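Local structure of lectin (Lotus tetragonolobus, 2EIG) at residues F68-V73 with E212-D217; T169-V174 with S187-L192. The protein binds carbohydrate as a seed legume lectin that carries calcium and manganese, and probably recognises L-fucosyl groups. All blocks are in the same frame, centred on the assembly; numbering follows the deposited sequence.

Contact 1: residues F68-V73 with E212-D217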
loop_
_atom_site.group_PDB
_atom_site.type_symbol
_atom_site.label_atom_id
_atom_site.label_comp_id
_atom_site.label_asym_id
_atom_site.label_seq_id
_atom_site.Cartn_x
_atom_site.Cartn_y
_atom_site.Cartn_z
ATOM N N PHE A 68 13.859 7.625 -22.642
ATOM C CA PHE A 68 13.129 8.453 -23.583
ATOM C C PHE A 68 13.559 9.908 -23.407
ATOM O O PHE A 68 14.115 10.289 -22.381
ATOM C CB PHE A 68 11.616 8.287 -23.408
ATOM C CG PHE A 68 11.083 8.924 -22.154
ATOM C CD1 PHE A 68 10.556 10.233 -22.192
ATOM C CD2 PHE A 68 11.113 8.235 -20.946
ATOM C CE1 PHE A 68 10.080 10.854 -21.017
ATOM C CE2 PHE A 68 10.612 8.836 -19.716
ATOM C CZ PHE A 68 10.102 10.157 -19.790
ATOM N N ILE A 69 13.328 10.710 -24.426
ATOM C CA ILE A 69 13.499 12.130 -24.276
ATOM C C ILE A 69 12.257 12.799 -24.921
ATOM O O ILE A 69 11.800 12.375 -25.984
ATOM C CB ILE A 69 14.793 12.634 -24.944
ATOM C CG1 ILE A 69 16.074 12.269 -24.137
ATOM C CG2 ILE A 69 14.721 14.051 -25.057
ATOM C CD1 ILE A 69 17.606 12.581 -24.793
ATOM N N VAL A 70 11.724 13.830 -24.263
ATOM C CA VAL A 70 10.745 14.732 -24.879
ATOM C C VAL A 70 11.413 16.037 -25.271
ATOM O O VAL A 70 12.258 16.563 -24.532
ATOM C CB VAL A 70 9.459 14.957 -23.994
ATOM C CG1 VAL A 70 8.859 13.587 -23.609
ATOM C CG2 VAL A 70 9.758 15.784 -22.733
ATOM N N SER A 71 11.071 16.528 -26.459
ATOM C CA SER A 71 11.765 17.677 -27.035
ATOM C C SER A 71 10.802 18.692 -27.548
ATOM O O SER A 71 9.806 18.347 -28.208
ATOM C CB SER A 71 12.696 17.244 -28.164
ATOM O OG SER A 71 13.639 16.359 -27.646
ATOM N N ASN A 72 11.125 19.950 -27.257
ATOM C CA ASN A 72 10.370 21.101 -27.796
ATOM C C ASN A 72 10.428 21.157 -29.322
ATOM O O ASN A 72 11.376 20.706 -29.911
ATOM C CB ASN A 72 10.947 22.421 -27.263
ATOM C CG ASN A 72 10.732 22.605 -25.794
ATOM O OD1 ASN A 72 10.150 21.755 -25.127
ATOM N ND2 ASN A 72 11.237 23.738 -25.258
ATOM N N VAL A 73 9.390 21.689 -29.942
ATOM C CA VAL A 73 9.330 21.851 -31.375
ATOM C C VAL A 73 8.983 23.314 -31.660
ATOM O O VAL A 73 8.036 23.851 -31.074
ATOM C CB VAL A 73 8.172 21.030 -32.029
ATOM C CG1 VAL A 73 8.199 21.180 -33.564
ATOM C CG2 VAL A 73 8.211 19.579 -31.637
ATOM N N GLU A 212 0.140 23.142 -29.677
ATOM C CA GLU A 212 1.037 22.610 -28.659
ATOM C C GLU A 212 1.541 21.242 -29.136
ATOM O O GLU A 212 0.788 20.460 -29.658
ATOM C CB GLU A 212 0.300 22.439 -27.318
ATOM C CG GLU A 212 -0.027 23.699 -26.483
ATOM C CD GLU A 212 -1.342 24.288 -26.815
ATOM O OE1 GLU A 212 -1.904 23.977 -27.879
ATOM O OE2 GLU A 212 -1.832 25.075 -25.987
ATOM N N ARG A 213 2.803 20.938 -28.919
ATOM C CA ARG A 213 3.356 19.690 -29.446
ATOM C C ARG A 213 4.755 19.540 -28.945
ATOM O O ARG A 213 5.361 20.486 -28.458
ATOM C CB ARG A 213 3.352 19.691 -30.963
ATOM C CG ARG A 213 4.346 20.719 -31.564
ATOM C CD ARG A 213 4.052 20.823 -33.008
ATOM N NE ARG A 213 3.023 21.833 -33.232
ATOM C CZ ARG A 213 2.367 21.969 -34.379
ATOM N NH1 ARG A 213 2.603 21.095 -35.347
ATOM N NH2 ARG A 213 1.467 22.948 -34.541
ATOM N N GLU A 214 5.256 18.326 -29.036
ATOM C CA GLU A 214 6.627 18.029 -28.686
ATOM C C GLU A 214 6.973 16.662 -29.317
ATOM O O GLU A 214 6.075 15.921 -29.723
ATOM C CB GLU A 214 6.815 17.986 -27.161
ATOM C CG GLU A 214 5.964 16.926 -26.531
ATOM C CD GLU A 214 5.965 16.917 -25.021
ATOM O OE1 GLU A 214 6.867 17.540 -24.384
ATOM O OE2 GLU A 214 5.051 16.231 -24.479
ATOM N N ARG A 215 8.259 16.345 -29.401
ATOM C CA ARG A 215 8.674 14.986 -29.709
ATOM C C ARG A 215 8.557 14.149 -28.417
ATOM O O ARG A 215 8.733 14.692 -27.305
ATOM C CB ARG A 215 10.126 14.976 -30.204
ATOM C CG ARG A 215 10.414 15.805 -31.516
ATOM C CD ARG A 215 11.716 15.387 -32.217
ATOM N NE ARG A 215 11.687 13.953 -32.533
ATOM C CZ ARG A 215 11.074 13.406 -33.578
ATOM N NH1 ARG A 215 10.465 14.155 -34.491
ATOM N NH2 ARG A 215 11.096 12.079 -33.713
ATOM N N HIS A 216 8.265 12.854 -28.570
ATOM C CA HIS A 216 8.476 11.838 -27.527
ATOM C C HIS A 216 9.196 10.714 -28.204
ATOM O O HIS A 216 8.625 10.008 -28.997
ATOM C CB HIS A 216 7.163 11.307 -26.946
ATOM C CG HIS A 216 6.131 12.365 -26.760
ATOM N ND1 HIS A 216 5.186 12.634 -27.719
ATOM C CD2 HIS A 216 5.921 13.264 -25.762
ATOM C CE1 HIS A 216 4.406 13.624 -27.310
ATOM N NE2 HIS A 216 4.808 14.007 -26.120
ATOM N N ASP A 217 10.482 10.603 -27.916
ATOM C CA ASP A 217 11.334 9.661 -28.607
ATOM C C ASP A 217 11.866 8.798 -27.542
ATOM O O ASP A 217 12.484 9.272 -26.569
ATOM C CB ASP A 217 12.502 10.365 -29.276
ATOM C CG ASP A 217 12.058 11.324 -30.313
ATOM O OD1 ASP A 217 12.594 12.452 -30.315
ATOM O OD2 ASP A 217 11.162 10.958 -31.113
HETATM O O HOH W 1 12.593 13.878 -28.053
HETATM O O HOH W 2 7.352 22.188 -28.204
#
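Glu214 reaches across to Ser71 and Val70 with most of its side chain. Glu214 CB sits 3.2 Å from Ser71 O. CG then lies between the backbone N and the carbonyl carbon (chi1 61°), and the extended chain carries the carboxylate to Val70. Glu214 OE1 is 3.7 Å from Val70 CB, and it forms a salt bridge with Arg153. Glu214 OE2 accepts a hydrogen bond from His216 NE2 at 2.8 Å, from above the carboxylate plane, and another from Ser121 OG. His216 ND1 is hydrogen-bonded to Met30 O. Val70 CG1 touches the edge of the imidazole, 3.7 Å from His216 CD2. The strands are antiparallel neighbours in the back sheet of the legume lectin beta-sandwich, held by two pairs of backbone hydrogen bonds, Ile69 with Asp217 and Ser71 with Arg215. Val70, Glu214 and His216 face strand 199-208 of the other sheet. On the other face, Arg215 grips the Asp217 carboxylate side-on through NE and NH2. Arg215 NE to Asp217 OD1 is 2.8 Å, on the syn lone pair, and Arg27 forms a salt bridge to that oxygen. A water links Asp217 OD1, Ile69 O and Ser71 OG. Val73 CB packs crosswise on Arg213 CG at 3.9 Å.

Contact 2: residues T169-V174 with S187-L192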
loop_
_atom_site.group_PDB
_atom_site.type_symbol
_atom_site.label_atom_id
_atom_site.label_comp_id
_atom_site.label_asym_id
_atom_site.label_seq_id
_atom_site.Cartn_x
_atom_site.Cartn_y
_atom_site.Cartn_z
ATOM N N THR A 169 1.832 -7.363 -3.435
ATOM C CA THR A 169 1.182 -6.299 -2.641
ATOM C C THR A 169 0.276 -5.431 -3.525
ATOM O O THR A 169 -0.418 -4.531 -3.039
ATOM C CB THR A 169 2.224 -5.341 -2.016
ATOM O OG1 THR A 169 3.067 -4.840 -3.063
ATOM C CG2 THR A 169 3.069 -6.069 -0.999
ATOM N N LYS A 170 0.318 -5.711 -4.819
ATOM C CA LYS A 170 -0.526 -5.052 -5.797
ATOM C C LYS A 170 -0.084 -3.613 -5.995
ATOM O O LYS A 170 -0.900 -2.768 -6.206
ATOM C CB LYS A 170 -2.022 -5.124 -5.391
ATOM C CG LYS A 170 -2.828 -6.297 -5.971
ATOM C CD LYS A 170 -2.389 -7.665 -5.510
ATOM C CE LYS A 170 -3.068 -8.066 -4.187
ATOM N NZ LYS A 170 -2.647 -9.442 -3.727
ATOM N N ILE A 171 1.212 -3.343 -5.971
ATOM C CA ILE A 171 1.654 -1.954 -6.032
ATOM C C ILE A 171 2.415 -1.719 -7.330
ATOM O O ILE A 171 3.328 -2.454 -7.661
ATOM C CB ILE A 171 2.498 -1.550 -4.755
ATOM C CG1 ILE A 171 1.577 -1.537 -3.504
ATOM C CG2 ILE A 171 3.102 -0.148 -4.923
ATOM C CD1 ILE A 171 2.278 -1.773 -2.190
ATOM N N LEU A 172 1.994 -0.712 -8.070
ATOM C CA LEU A 172 2.731 -0.206 -9.222
ATOM C C LEU A 172 3.597 0.976 -8.773
ATOM O O LEU A 172 3.076 1.947 -8.251
ATOM C CB LEU A 172 1.741 0.216 -10.310
ATOM C CG LEU A 172 2.310 0.748 -11.641
ATOM C CD1 LEU A 172 2.763 -0.419 -12.451
ATOM C CD2 LEU A 172 1.262 1.538 -12.403
ATOM N N THR A 173 4.905 0.906 -9.001
ATOM C CA THR A 173 5.801 1.973 -8.570
ATOM C C THR A 173 6.642 2.433 -9.734
ATOM O O THR A 173 7.190 1.637 -10.501
ATOM C CB THR A 173 6.696 1.515 -7.417
ATOM O OG1 THR A 173 5.855 1.066 -6.368
ATOM C CG2 THR A 173 7.534 2.675 -6.852
ATOM N N VAL A 174 6.765 3.740 -9.842
ATOM C CA VAL A 174 7.572 4.313 -10.871
ATOM C C VAL A 174 8.775 5.027 -10.267
ATOM O O VAL A 174 8.636 5.760 -9.296
ATOM C CB VAL A 174 6.755 5.327 -11.711
ATOM C CG1 VAL A 174 7.558 5.755 -12.927
ATOM C CG2 VAL A 174 5.359 4.733 -12.048
ATOM N N SER A 187 3.887 6.076 -6.802
ATOM C CA SER A 187 3.534 4.713 -6.522
ATOM C C SER A 187 2.028 4.635 -6.234
ATOM O O SER A 187 1.412 5.607 -5.765
ATOM C CB SER A 187 4.434 4.155 -5.412
ATOM O OG SER A 187 4.166 2.800 -5.159
ATOM N N GLN A 188 1.414 3.524 -6.632
ATOM C CA GLN A 188 -0.015 3.362 -6.471
ATOM C C GLN A 188 -0.392 1.910 -6.334
ATOM O O GLN A 188 0.008 1.066 -7.134
ATOM C CB GLN A 188 -0.776 3.966 -7.649
ATOM C CG GLN A 188 -2.277 4.152 -7.415
ATOM C CD GLN A 188 -2.613 4.943 -6.128
ATOM O OE1 GLN A 188 -2.460 6.166 -6.057
ATOM N NE2 GLN A 188 -3.067 4.230 -5.115
ATOM N N GLU A 189 -1.232 1.636 -5.344
ATOM C CA GLU A 189 -1.814 0.330 -5.265
ATOM C C GLU A 189 -2.809 0.125 -6.396
ATOM O O GLU A 189 -3.735 0.912 -6.562
ATOM C CB GLU A 189 -2.486 0.140 -3.924
ATOM C CG GLU A 189 -2.807 -1.304 -3.697
ATOM C CD GLU A 189 -4.236 -1.477 -3.327
ATOM O OE1 GLU A 189 -4.710 -0.635 -2.504
ATOM O OE2 GLU A 189 -4.856 -2.444 -3.838
ATOM N N ILE A 190 -2.613 -0.939 -7.188
ATOM C CA ILE A 190 -3.552 -1.254 -8.284
ATOM C C ILE A 190 -3.696 -2.765 -8.388
ATOM O O ILE A 190 -2.688 -3.464 -8.612
ATOM C CB ILE A 190 -3.056 -0.730 -9.686
ATOM C CG1 ILE A 190 -2.579 0.697 -9.611
ATOM C CG2 ILE A 190 -4.161 -0.897 -10.774
ATOM C CD1 ILE A 190 -1.962 1.227 -10.903
ATOM N N ASP A 191 -4.906 -3.288 -8.235
ATOM C CA ASP A 191 -5.141 -4.688 -8.545
ATOM C C ASP A 191 -5.392 -4.844 -10.040
ATOM O O ASP A 191 -6.494 -4.549 -10.504
ATOM C CB ASP A 191 -6.341 -5.251 -7.757
ATOM C CG ASP A 191 -6.319 -6.787 -7.660
ATOM O OD1 ASP A 191 -6.741 -7.304 -6.592
ATOM O OD2 ASP A 191 -5.872 -7.478 -8.618
ATOM N N LEU A 192 -4.372 -5.298 -10.792
ATOM C CA LEU A 192 -4.491 -5.470 -12.245
ATOM C C LEU A 192 -5.652 -6.346 -12.613
ATOM O O LEU A 192 -6.281 -6.139 -13.628
ATOM C CB LEU A 192 -3.214 -6.056 -12.868
ATOM C CG LEU A 192 -1.975 -5.192 -12.877
ATOM C CD1 LEU A 192 -0.825 -5.818 -13.697
ATOM C CD2 LEU A 192 -2.287 -3.747 -13.326
#
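Thr173 places OG1 opposite its carbonyl carbon (chi1 -57°), while Ser187 swings OG opposite its backbone N (chi1 -177°). The two hydroxyls therefore meet over one face of the hairpin, with Thr173 OG1 2.7 Å from Ser187 OG. Either can be the donor of this hydrogen bond. Ser187 OG also lies against Ile171 CG2 at 3.1 Å, a tight fit. On the reverse face, Leu172 CD2 meets Ile190 CD1 at 3.6 Å. Three backbone bonds join the antiparallel chains. Leu172 and Gln188 form a hydrogen-bonded pair, and Ile190 N donates to Lys170 O at 2.7 Å. Lys170 and Ile171 both face Asp166, which makes a G1 beta bulge, and Lys170 has the positive phi (71°) usual there. The Lys170 side chain bends over the backbone beyond strand 183-189, with CG 3.8 Å from Asp191 CA. The hairpin belongs to the back sheet of the legume lectin sandwich. Its Thr173 and Ile171 face takes part in a subunit interface, Ile171 packing on Ile171 of a second subunit, while Glu189 N is hydrogen-bonded to Glu189 OE2 of a third. Asp191 N-caps helix 192-195 through OD2 and Lys193 N, strand 159-166 flanks the hairpin beside 171-178, and Leu172 and Ile190 pack against Val115 of strand 115-120 in the facing sheet.

How the contacts relate
From the N terminus, five strands, 2-5 to 39-50, come before strand 61-72, which holds residues 68-73 of contact 1. The chain then passes through strands 81-88, 115-120, 135-140 and 147-150 of the facing sheet. It returns to the sheet of strand 61-72 as strand 159-166, that strand's antiparallel neighbour. The hairpin of strands 171-178 and 183-189 follows, and contact 2 closes that short loop of 12 residues. After helix 192-195 and strand 199-208, strand 214-226 pairs with 61-72 and closes contact 1 across 138 residues. Contact 2 is thus nested inside contact 1. Both belong to one sheet, on opposite sides of the chain's centre, their centres about 28 Å apart.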